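Local coordinates for neurotrypsin (Mus musculus, PDB 6H8M), which is an extracellular serine protease with a role in neuronal plasticity, represented here by its third scavenger receptor cysteine-rich (SRCR) domain, at residues 68-73 and 80-85; 19-24 and 28-33. All coordinates share one frame; numbering follows the deposited sequence.

Interaction 1. Residues 68-73 and 80-85; sequences IHMDNV and KALADC
Leu-82 reaches across to Met-70 and Val-73 in the hydrophobic core of the SRCR domain, where strand 68-74 of the five-stranded sheet faces the loop that leads on to strand 86-87. The contact is small, burying 149 Å² in all, and purely apolar. Ala-81 opens a short 3-10 turn: its carbonyl O accepts a bond from Asp-84 N, and Leu-82 O accepts one from Cys-85 N at 2.9 Å. The turn is tied to helix 37-46 as well, because Leu-82 N is hydrogen-bonded to the side chain of Gln-46.

Leu-82 carries most of the contact on this side, and its two methyls divide the work. With CG trans to the backbone N (chi1 -180°), the isobutyl group extends from the turn toward the strand. CD2 meets the thioether of Met-70 tip to tip, 3.9 Å from SD and 4.2 Å from CE; the methionine chain is stretched out beyond CG, which carries its sulfur to the leucine. CD1 turns instead to Val-73, whose side chain crosses that of Leu-82 at about a right angle, with CG1 4.1 Å from CD1. Ile-43 of helix 37-46 and Val-21 and Ile-30 of the hairpin also touch Leu-82, so the residue sits where helix, sheet and loop converge.

The next contact comes at Cys-85, just after the turn. Its SG is bonded to Cys-75, a disulfide that links the end of this loop to the residue just beyond strand 68-74. Close to that bridge, Val-73 uses the same CG1 methyl a second time, resting 3.6 Å from Cys-85 CB.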
ATOM      1  N   ILE A  68       2.810   3.333  11.396  1.00 47.38           N
ATOM      2  CA  ILE A  68       1.769   3.037  10.415  1.00 47.52           C
ATOM      3  C   ILE A  68       1.212   4.371   9.958  1.00 47.60           C
ATOM      4  O   ILE A  68       0.597   5.078  10.722  1.00 47.23           O
ATOM      5  CB  ILE A  68       0.706   2.114  10.997  1.00 49.21           C
ATOM      6  CG1 ILE A  68       1.359   0.845  11.550  1.00 53.05           C
ATOM      7  CG2 ILE A  68      -0.379   1.813   9.954  1.00 50.46           C
ATOM      8  CD1 ILE A  68       0.357  -0.053  12.255  1.00 55.11           C
ATOM      9  N   HIS A  69       1.605   4.795   8.771  1.00 44.30           N
ATOM     10  CA  HIS A  69       1.400   6.181   8.346  1.00 46.37           C
ATOM     11  C   HIS A  69      -0.036   6.431   7.921  1.00 49.34           C
ATOM     12  O   HIS A  69      -0.501   7.607   8.069  1.00 50.67           O
ATOM     13  CB  HIS A  69       2.327   6.560   7.207  1.00 45.36           C
ATOM     14  CG  HIS A  69       3.713   6.819   7.620  1.00 46.02           C
ATOM     15  ND1 HIS A  69       3.996   7.604   8.701  1.00 46.00           N
ATOM     16  CD2 HIS A  69       4.897   6.493   7.043  1.00 41.45           C
ATOM     17  CE1 HIS A  69       5.296   7.744   8.814  1.00 45.90           C
ATOM     18  NE2 HIS A  69       5.897   7.052   7.782  1.00 44.08           N
ATOM     19  N   MET A  70      -0.704   5.435   7.325  1.00 48.41           N
ATOM     20  CA  MET A  70      -2.044   5.679   6.804  1.00 57.44           C
ATOM     21  C   MET A  70      -2.903   4.470   7.185  1.00 60.58           C
ATOM     22  O   MET A  70      -2.405   3.322   7.179  1.00 51.29           O
ATOM     23  CB  MET A  70      -2.054   5.891   5.278  1.00 58.91           C
ATOM     24  CG  MET A  70      -0.963   6.811   4.786  1.00 62.12           C
ATOM     25  SD  MET A  70      -0.753   6.849   2.960  1.00 65.69           S
ATOM     26  CE  MET A  70       0.226   8.336   2.789  1.00 74.41           C
ATOM     27  N   ASP A  71      -4.155   4.762   7.515  1.00 63.24           N
ATOM     28  CA  ASP A  71      -5.114   3.887   8.237  1.00 73.70           C
ATOM     29  C   ASP A  71      -6.283   3.523   7.333  1.00 73.74           C
ATOM     30  O   ASP A  71      -6.714   2.338   7.347  1.00 86.20           O
ATOM     31  CB  ASP A  71      -5.749   4.570   9.456  1.00 91.17           C
ATOM     32  CG  ASP A  71      -4.863   4.667  10.685  1.00103.44           C
ATOM     33  OD1 ASP A  71      -4.365   3.595  11.138  1.00112.78           O
ATOM     34  OD2 ASP A  71      -4.662   5.819  11.167  1.00117.86           O
ATOM     35  N   ASN A  72      -6.776   4.487   6.545  1.00 68.17           N
ATOM     36  CA  ASN A  72      -7.934   4.244   5.714  1.00 74.90           C
ATOM     37  C   ASN A  72      -7.887   5.124   4.482  1.00 74.51           C
ATOM     38  O   ASN A  72      -8.504   6.175   4.439  1.00 80.68           O
ATOM     39  CB  ASN A  72      -9.257   4.551   6.432  1.00 80.97           C
ATOM     40  CG  ASN A  72     -10.057   3.297   6.703  1.00 88.17           C
ATOM     41  OD1 ASN A  72     -10.848   2.865   5.862  1.00 99.55           O
ATOM     42  ND2 ASN A  72      -9.847   2.711   7.867  1.00 89.07           N
ATOM     43  N   VAL A  73      -7.235   4.613   3.455  1.00 63.67           N
ATOM     44  CA  VAL A  73      -7.084   5.306   2.207  1.00 65.70           C
ATOM     45  C   VAL A  73      -8.313   4.960   1.368  1.00 61.30           C
ATOM     46  O   VAL A  73      -8.669   3.780   1.384  1.00 57.33           O
ATOM     47  CB  VAL A  73      -5.782   4.818   1.530  1.00 65.55           C
ATOM     48  CG1 VAL A  73      -5.532   5.504   0.206  1.00 64.59           C
ATOM     49  CG2 VAL A  73      -4.574   4.968   2.441  1.00 73.45           C
ATOM     50  N   LYS A  80      -3.032   8.355 -10.390  1.00 65.20           N
ATOM     51  CA  LYS A  80      -1.680   8.139 -10.887  1.00 69.95           C
ATOM     52  C   LYS A  80      -0.725   8.019  -9.699  1.00 64.51           C
ATOM     53  O   LYS A  80       0.416   7.680  -9.883  1.00 67.02           O
ATOM     54  CB  LYS A  80      -1.245   9.260 -11.843  1.00 79.17           C
ATOM     55  CG  LYS A  80      -1.792   9.131 -13.268  1.00 87.96           C
ATOM     56  CD  LYS A  80      -1.440  10.313 -14.162  1.00 96.67           C
ATOM     57  CE  LYS A  80      -2.313  10.409 -15.397  1.00 97.91           C
ATOM     58  NZ  LYS A  80      -1.870  11.516 -16.279  1.00105.56           N
ATOM     59  N   ALA A  81      -1.181   8.371  -8.498  1.00 63.51           N
ATOM     60  CA  ALA A  81      -0.249   8.459  -7.351  1.00 61.34           C
ATOM     61  C   ALA A  81      -1.054   8.354  -6.066  1.00 61.70           C
ATOM     62  O   ALA A  81      -2.183   8.834  -5.994  1.00 56.59           O
ATOM     63  CB  ALA A  81       0.547   9.729  -7.374  1.00 66.25           C
ATOM     64  N   LEU A  82      -0.437   7.737  -5.055  1.00 54.11           N
ATOM     65  CA  LEU A  82      -1.072   7.497  -3.775  1.00 51.34           C
ATOM     66  C   LEU A  82      -1.551   8.827  -3.177  1.00 56.96           C
ATOM     67  O   LEU A  82      -2.641   8.867  -2.585  1.00 58.32           O
ATOM     68  CB  LEU A  82      -0.057   6.849  -2.840  1.00 56.19           C
ATOM     69  CG  LEU A  82      -0.588   6.532  -1.443  1.00 55.92           C
ATOM     70  CD1 LEU A  82      -1.792   5.633  -1.504  1.00 54.26           C
ATOM     71  CD2 LEU A  82       0.529   5.931  -0.606  1.00 58.90           C
ATOM     72  N   ALA A  83      -0.768   9.880  -3.397  1.00 57.91           N
ATOM     73  CA  ALA A  83      -1.040  11.241  -2.843  1.00 65.50           C
ATOM     74  C   ALA A  83      -2.397  11.750  -3.288  1.00 70.01           C
ATOM     75  O   ALA A  83      -2.977  12.631  -2.625  1.00 74.03           O
ATOM     76  CB  ALA A  83       0.049  12.201  -3.276  1.00 68.15           C
ATOM     77  N   ASP A  84      -2.863  11.295  -4.455  1.00 69.36           N
ATOM     78  CA  ASP A  84      -4.149  11.783  -5.035  1.00 68.91           C
ATOM     79  C   ASP A  84      -5.318  10.993  -4.456  1.00 70.24           C
ATOM     80  O   ASP A  84      -6.457  11.310  -4.685  1.00 67.92           O
ATOM     81  CB  ASP A  84      -4.161  11.668  -6.564  1.00 71.47           C
ATOM     82  CG  ASP A  84      -3.048  12.434  -7.242  1.00 75.41           C
ATOM     83  OD1 ASP A  84      -2.613  13.410  -6.656  1.00 77.46           O
ATOM     84  OD2 ASP A  84      -2.575  12.000  -8.313  1.00 83.89           O
ATOM     85  N   CYS A  85      -5.058   9.877  -3.770  1.00 68.31           N
ATOM     86  CA  CYS A  85      -6.172   9.192  -3.078  1.00 68.98           C
ATOM     87  C   CYS A  85      -6.602  10.105  -1.936  1.00 72.54           C
ATOM     88  O   CYS A  85      -5.924  11.052  -1.681  1.00 76.86           O
ATOM     89  CB  CYS A  85      -5.757   7.818  -2.572  1.00 66.48           C
ATOM     90  SG  CYS A  85      -5.359   6.729  -3.957  1.00 62.86           S
TER

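Interaction 2. Residues 19-24 and 28-33; sequences VEVFVN and GTICDD
Ile-30 lays its CD1 methyl against two valines of the neighbouring strand, 3.8 Å from Val-19 CG1 and 3.7 Å from Val-21 CG1. It meets the first obliquely and the second at about a right angle. CG1 of Ile-30 lies trans to its own carbonyl carbon (chi1 -56°), which sends the ethyl arm toward the pair. On the other face of the sheet Glu-20 and Thr-29 run side by side in the same direction, Thr-29 CG2 4.0 Å from Glu-20 OE1. Their polar ends are engaged elsewhere: the carboxylate makes salt bridges to Arg-7 and Arg-18, and Thr-29 OG1 bonds to Asp-100.

Between these faces, Val-21 and Gly-28 form an antiparallel hydrogen-bonded pair. Val-21 N gives a nearly straight bond to Gly-28 O (2.9 Å, 165°), and Gly-28 N returns one to Val-21 O. The N-to-C directions of segments 19-23 and 28-30 are 124° apart, far from strictly antiparallel, and beyond this pair a water takes over the bridging: it donates to Val-19 O at 2.7 Å and accepts from Ile-30 N at 3.0 Å. The arrangement is a twisted, splayed beta hairpin within the curved sheet of the SRCR fold.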
ATOM      1  N   VAL A  19       3.870  -2.536   1.152  1.00 33.65           N
ATOM      2  CA  VAL A  19       3.969  -1.106   0.758  1.00 33.98           C
ATOM      3  C   VAL A  19       4.546  -0.293   1.893  1.00 36.82           C
ATOM      4  O   VAL A  19       4.064  -0.402   3.021  1.00 37.19           O
ATOM      5  CB  VAL A  19       2.590  -0.539   0.376  1.00 38.17           C
ATOM      6  CG1 VAL A  19       2.843   0.903  -0.098  1.00 40.71           C
ATOM      7  CG2 VAL A  19       1.957  -1.376  -0.731  1.00 41.53           C
ATOM      8  N   GLU A  20       5.656   0.433   1.633  1.00 35.92           N
ATOM      9  CA  GLU A  20       6.173   1.372   2.593  1.00 38.06           C
ATOM     10  C   GLU A  20       6.151   2.763   1.958  1.00 38.95           C
ATOM     11  O   GLU A  20       6.428   2.939   0.750  1.00 39.67           O
ATOM     12  CB  GLU A  20       7.550   0.946   3.118  1.00 39.84           C
ATOM     13  CG  GLU A  20       7.418  -0.389   3.885  1.00 41.08           C
ATOM     14  CD  GLU A  20       8.543  -0.881   4.739  1.00 48.94           C
ATOM     15  OE1 GLU A  20       8.276  -1.775   5.587  1.00 46.10           O
ATOM     16  OE2 GLU A  20       9.635  -0.359   4.529  1.00 49.37           O
ATOM     17  N   VAL A  21       5.858   3.761   2.797  1.00 38.19           N
ATOM     18  CA  VAL A  21       5.761   5.112   2.327  1.00 37.85           C
ATOM     19  C   VAL A  21       6.559   6.014   3.261  1.00 38.78           C
ATOM     20  O   VAL A  21       6.678   5.727   4.459  1.00 40.04           O
ATOM     21  CB  VAL A  21       4.307   5.576   2.259  1.00 44.99           C
ATOM     22  CG1 VAL A  21       3.471   4.601   1.470  1.00 55.58           C
ATOM     23  CG2 VAL A  21       3.716   5.686   3.658  1.00 50.73           C
ATOM     24  N   PHE A  22       7.160   7.072   2.703  1.00 38.09           N
ATOM     25  CA  PHE A  22       8.059   7.917   3.461  1.00 40.02           C
ATOM     26  C   PHE A  22       7.340   9.238   3.763  1.00 43.47           C
ATOM     27  O   PHE A  22       6.989   9.973   2.858  1.00 40.64           O
ATOM     28  CB  PHE A  22       9.343   8.218   2.687  1.00 42.57           C
ATOM     29  CG  PHE A  22      10.389   8.937   3.503  1.00 46.30           C
ATOM     30  CD1 PHE A  22      11.220   8.203   4.332  1.00 45.24           C
ATOM     31  CD2 PHE A  22      10.500  10.332   3.517  1.00 48.78           C
ATOM     32  CE1 PHE A  22      12.182   8.830   5.100  1.00 48.58           C
ATOM     33  CE2 PHE A  22      11.465  10.961   4.302  1.00 50.09           C
ATOM     34  CZ  PHE A  22      12.301  10.213   5.087  1.00 48.64           C
ATOM     35  N   VAL A  23       7.080   9.448   5.045  1.00 41.86           N
ATOM     36  CA  VAL A  23       6.218  10.544   5.563  1.00 46.02           C
ATOM     37  C   VAL A  23       6.847  11.011   6.872  1.00 47.79           C
ATOM     38  O   VAL A  23       7.230  10.182   7.670  1.00 46.20           O
ATOM     39  CB  VAL A  23       4.804  10.015   5.842  1.00 46.51           C
ATOM     40  CG1 VAL A  23       3.875  11.095   6.364  1.00 51.59           C
ATOM     41  CG2 VAL A  23       4.152   9.435   4.602  1.00 49.54           C
ATOM     42  N   ASN A  24       6.905  12.322   7.125  1.00 47.29           N
ATOM     43  CA  ASN A  24       7.358  12.818   8.404  1.00 50.55           C
ATOM     44  C   ASN A  24       8.720  12.238   8.789  1.00 51.75           C
ATOM     45  O   ASN A  24       8.931  11.857   9.923  1.00 51.61           O
ATOM     46  CB  ASN A  24       6.282  12.524   9.457  1.00 50.52           C
ATOM     47  CG  ASN A  24       5.085  13.436   9.272  1.00 51.52           C
ATOM     48  OD1 ASN A  24       5.235  14.522   8.758  1.00 50.48           O
ATOM     49  ND2 ASN A  24       3.913  12.963   9.627  1.00 51.61           N
ATOM     50  N   GLY A  28       7.313   4.045   6.761  1.00 38.84           N
ATOM     51  CA  GLY A  28       6.289   3.352   7.548  1.00 41.42           C
ATOM     52  C   GLY A  28       5.287   2.671   6.658  1.00 40.39           C
ATOM     53  O   GLY A  28       5.395   2.730   5.416  1.00 41.01           O
ATOM     54  N   THR A  29       4.318   2.016   7.249  1.00 39.67           N
ATOM     55  CA  THR A  29       3.444   1.109   6.490  1.00 39.73           C
ATOM     56  C   THR A  29       2.062   1.723   6.337  1.00 41.65           C
ATOM     57  O   THR A  29       1.803   2.810   6.791  1.00 43.75           O
ATOM     58  CB  THR A  29       3.401  -0.260   7.185  1.00 41.20           C
ATOM     59  OG1 THR A  29       3.006  -0.094   8.553  1.00 42.34           O
ATOM     60  CG2 THR A  29       4.800  -0.825   7.264  1.00 41.25           C
ATOM     61  N   ILE A  30       1.199   0.947   5.674  1.00 40.71           N
ATOM     62  CA  ILE A  30      -0.180   1.292   5.433  1.00 38.87           C
ATOM     63  C   ILE A  30      -1.066   0.160   5.944  1.00 40.12           C
ATOM     64  O   ILE A  30      -0.849  -1.029   5.634  1.00 39.19           O
ATOM     65  CB  ILE A  30      -0.408   1.490   3.932  1.00 41.94           C
ATOM     66  CG1 ILE A  30       0.538   2.531   3.359  1.00 43.25           C
ATOM     67  CG2 ILE A  30      -1.858   1.786   3.629  1.00 43.50           C
ATOM     68  CD1 ILE A  30       0.249   2.812   1.881  1.00 47.30           C
ATOM     69  N   CYS A  31      -2.080   0.497   6.734  1.00 41.41           N
ATOM     70  CA  CYS A  31      -3.059  -0.469   7.262  1.00 45.84           C
ATOM     71  C   CYS A  31      -3.940  -1.031   6.119  1.00 49.74           C
ATOM     72  O   CYS A  31      -4.341  -0.301   5.240  1.00 46.56           O
ATOM     73  CB  CYS A  31      -3.946   0.186   8.312  1.00 50.31           C
ATOM     74  SG  CYS A  31      -5.036  -0.997   9.130  1.00 56.85           S
ATOM     75  N   ASP A  32      -4.302  -2.315   6.202  1.00 45.12           N
ATOM     76  CA  ASP A  32      -5.044  -2.977   5.127  1.00 45.95           C
ATOM     77  C   ASP A  32      -6.549  -2.760   5.244  1.00 47.04           C
ATOM     78  O   ASP A  32      -7.280  -3.341   4.462  1.00 43.52           O
ATOM     79  CB  ASP A  32      -4.701  -4.471   5.050  1.00 40.94           C
ATOM     80  CG  ASP A  32      -5.236  -5.275   6.240  1.00 45.18           C
ATOM     81  OD1 ASP A  32      -5.854  -4.665   7.144  1.00 44.25           O
ATOM     82  OD2 ASP A  32      -4.973  -6.483   6.306  1.00 45.53           O
ATOM     83  N   ASP A  33      -7.031  -1.974   6.241  1.00 48.14           N
ATOM     84  CA  ASP A  33      -8.441  -1.766   6.430  1.00 56.39           C
ATOM     85  C   ASP A  33      -8.948  -1.048   5.171  1.00 55.39           C
ATOM     86  O   ASP A  33      -8.472   0.065   4.821  1.00 56.16           O
ATOM     87  CB  ASP A  33      -8.690  -0.913   7.677  1.00 55.52           C
ATOM     88  CG  ASP A  33     -10.155  -1.033   8.054  1.00 69.93           C
ATOM     89  OD1 ASP A  33     -10.609  -2.180   8.288  1.00 80.40           O
ATOM     90  OD2 ASP A  33     -10.835  -0.034   7.921  1.00 76.09           O
TER
HETATM   91  O   HOH W   1       2.152  -1.593   4.453  1.00 38.18           O

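Overall arrangement
Along the chain, 19-24 and 28-33 precede both segments of interaction 1; the centres of the two interactions lie about 8 Å apart within the one SRCR domain. Both belong to the five-stranded mixed sheet, in which strand 26-30 runs parallel to its neighbour 68-74. Probable backbone hydrogen bonds join them directly, from His-69 N to Thr-29 O and from Cys-31 N to Met-70 O. The apolar face of the hairpin and the loop of interaction 1 share one buried core. Two of the three disulfides of this compact extracellular domain, which has little regular helix, start from these segments: Cys-31 to Cys-95 and Cys-85 to Cys-75.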